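Local coordinates for galectin (PDB 6N3R), which binds beta-D-galactose as a sheep member of the galectin family of carbohydrate-binding lectins, at residues A[14-19]-A[94-99]. Numbering follows the deposited sequence.
Sequences VSLTVC and FLVLEN
Leu16 and Val96 meet where the loop linking the two sheets of the galectin beta-sandwich runs over the end of strand 90-97, just before the chain enters strand 19-28. The tight part of the contact is on the buried side. Here CG1 of Val96 stands anti to its own backbone N (chi1 -170°), which brings it up under the loop, 3.3 Å from the carbonyl oxygen of Thr17. The same methyl meets CD1 of Leu16 at 4.1 Å, the two side chains crossing at about a right angle; Leu16 goes on to Phe42 of the other sheet and to Leu119 and Val122, so this end of the contact belongs to the interior of the sandwich.

Toward the loop the regular ladder gives out. Val96 still pairs through its backbone with Tyr20, but beyond that pair the carbonyl oxygens of Val18 and Val96 approach to 3.1 Å, two acceptors that cannot bond each other. The loop provides for itself instead: OG1 of Thr17 accepts from the backbone N of Cys19 at 3.0 Å, an ST turn that fixes the bend leading into the strand.

The outer side is more open to solvent: Val18 CG1 still reaches CB of Glu98 at 3.6 Å, but beyond that CB the Glu98 chain bends and carries its carboxylate away from the loop. Thr17 and Val18 also rest on Asn107 of the second subunit, so the loop itself is part of the subunit contact. The carbonyl oxygen of Val18 receives a CA-H...O contact from Leu97 (161° at the hydrogen), and a water completes the link by donating to that oxygen and accepting from the backbone N of Glu98, each at 2.8 Å.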
loop_
_atom_site.group_PDB
_atom_site.type_symbol
_atom_site.label_atom_id
_atom_site.label_comp_id
_atom_site.label_asym_id
_atom_site.label_seq_id
_atom_site.Cartn_x
_atom_site.Cartn_y
_atom_site.Cartn_z
ATOM N N VAL A 14 15.224 -2.629 1.379
ATOM C CA VAL A 14 13.887 -2.462 1.941
ATOM C C VAL A 14 13.778 -3.117 3.317
ATOM O O VAL A 14 14.552 -4.007 3.671
ATOM C CB VAL A 14 12.819 -3.068 1.015
ATOM C CG1 VAL A 14 12.743 -2.292 -0.303
ATOM C CG2 VAL A 14 13.148 -4.540 0.776
ATOM N N SER A 15 12.772 -2.679 4.083
ATOM C CA SER A 15 12.265 -3.419 5.243
ATOM C C SER A 15 10.759 -3.505 5.091
ATOM O O SER A 15 10.070 -2.485 5.196
ATOM C CB SER A 15 12.606 -2.751 6.580
ATOM O OG SER A 15 13.888 -2.170 6.556
ATOM N N LEU A 16 10.250 -4.710 4.866
ATOM C CA LEU A 16 8.822 -4.889 4.669
ATOM C C LEU A 16 8.085 -4.819 6.003
ATOM O O LEU A 16 8.664 -4.976 7.072
ATOM C CB LEU A 16 8.532 -6.221 3.988
ATOM C CG LEU A 16 9.290 -6.518 2.676
ATOM C CD1 LEU A 16 8.755 -7.795 2.019
ATOM C CD2 LEU A 16 9.249 -5.338 1.692
ATOM N N THR A 17 6.784 -4.564 5.924
ATOM C CA THR A 17 5.886 -4.666 7.058
ATOM C C THR A 17 4.656 -5.434 6.613
ATOM O O THR A 17 4.542 -5.860 5.457
ATOM C CB THR A 17 5.450 -3.293 7.586
ATOM O OG1 THR A 17 4.642 -2.654 6.590
ATOM C CG2 THR A 17 6.636 -2.407 7.939
ATOM N N VAL A 18 3.710 -5.589 7.547
ATOM C CA VAL A 18 2.415 -6.185 7.227
ATOM C C VAL A 18 1.508 -5.217 6.487
ATOM O O VAL A 18 0.363 -5.563 6.163
ATOM C CB VAL A 18 1.744 -6.693 8.523
ATOM C CG1 VAL A 18 2.604 -7.777 9.183
ATOM C CG2 VAL A 18 1.480 -5.523 9.495
ATOM N N CYS A 19 1.979 -4.005 6.212
ATOM C CA CYS A 19 1.192 -3.070 5.418
ATOM C C CYS A 19 2.188 -2.235 4.616
ATOM O O CYS A 19 2.599 -1.147 5.037
ATOM C CB CYS A 19 0.292 -2.203 6.283
ATOM S SG CYS A 19 -0.767 -1.192 5.269
ATOM N N PHE A 94 2.828 -4.568 -5.777
ATOM C CA PHE A 94 2.901 -5.621 -4.782
ATOM C C PHE A 94 2.438 -5.048 -3.459
ATOM O O PHE A 94 2.941 -4.011 -3.015
ATOM C CB PHE A 94 4.322 -6.170 -4.653
ATOM C CG PHE A 94 4.805 -6.845 -5.888
ATOM C CD1 PHE A 94 5.535 -6.140 -6.836
ATOM C CD2 PHE A 94 4.500 -8.176 -6.125
ATOM C CE1 PHE A 94 5.980 -6.771 -8.006
ATOM C CE2 PHE A 94 4.932 -8.805 -7.288
ATOM C CZ PHE A 94 5.670 -8.107 -8.225
ATOM N N LEU A 95 1.479 -5.715 -2.840
ATOM C CA LEU A 95 0.992 -5.348 -1.520
ATOM C C LEU A 95 1.447 -6.423 -0.539
ATOM O O LEU A 95 1.127 -7.605 -0.709
ATOM C CB LEU A 95 -0.529 -5.216 -1.549
ATOM C CG LEU A 95 -1.186 -4.769 -0.265
ATOM C CD1 LEU A 95 -0.530 -3.467 0.252
ATOM C CD2 LEU A 95 -2.688 -4.620 -0.518
ATOM N N VAL A 96 2.232 -6.029 0.454
ATOM C CA VAL A 96 2.716 -6.962 1.460
ATOM C C VAL A 96 1.767 -6.900 2.658
ATOM O O VAL A 96 1.695 -5.884 3.355
ATOM C CB VAL A 96 4.157 -6.643 1.876
ATOM C CG1 VAL A 96 4.708 -7.772 2.729
ATOM C CG2 VAL A 96 5.018 -6.410 0.665
ATOM N N LEU A 97 1.028 -7.979 2.886
ATOM C CA LEU A 97 0.164 -8.144 4.048
ATOM C C LEU A 97 0.771 -9.193 4.970
ATOM O O LEU A 97 1.734 -9.875 4.612
ATOM C CB LEU A 97 -1.258 -8.543 3.618
ATOM C CG LEU A 97 -1.919 -7.550 2.648
ATOM C CD1 LEU A 97 -3.346 -7.948 2.285
ATOM C CD2 LEU A 97 -1.875 -6.141 3.229
ATOM N N GLU A 98 0.207 -9.317 6.177
ATOM C CA GLU A 98 0.757 -10.268 7.143
ATOM C C GLU A 98 0.736 -11.704 6.615
ATOM O O GLU A 98 1.627 -12.494 6.936
ATOM C CB GLU A 98 0.008 -10.165 8.476
ATOM C CG GLU A 98 -1.465 -10.568 8.433
ATOM C CD GLU A 98 -1.675 -12.072 8.596
ATOM O OE1 GLU A 98 -2.736 -12.591 8.166
ATOM O OE2 GLU A 98 -0.766 -12.735 9.147
ATOM N N ASN A 99 -0.239 -12.043 5.779
ATOM C CA ASN A 99 -0.465 -13.411 5.340
ATOM C C ASN A 99 0.011 -13.694 3.923
ATOM O O ASN A 99 0.238 -14.858 3.600
ATOM C CB ASN A 99 -1.961 -13.739 5.404
ATOM C CG ASN A 99 -2.801 -12.695 4.669
ATOM O OD1 ASN A 99 -2.583 -11.490 4.828
ATOM N ND2 ASN A 99 -3.755 -13.151 3.852
HETATM O O HOH W 1 -1.614 -7.338 7.066
#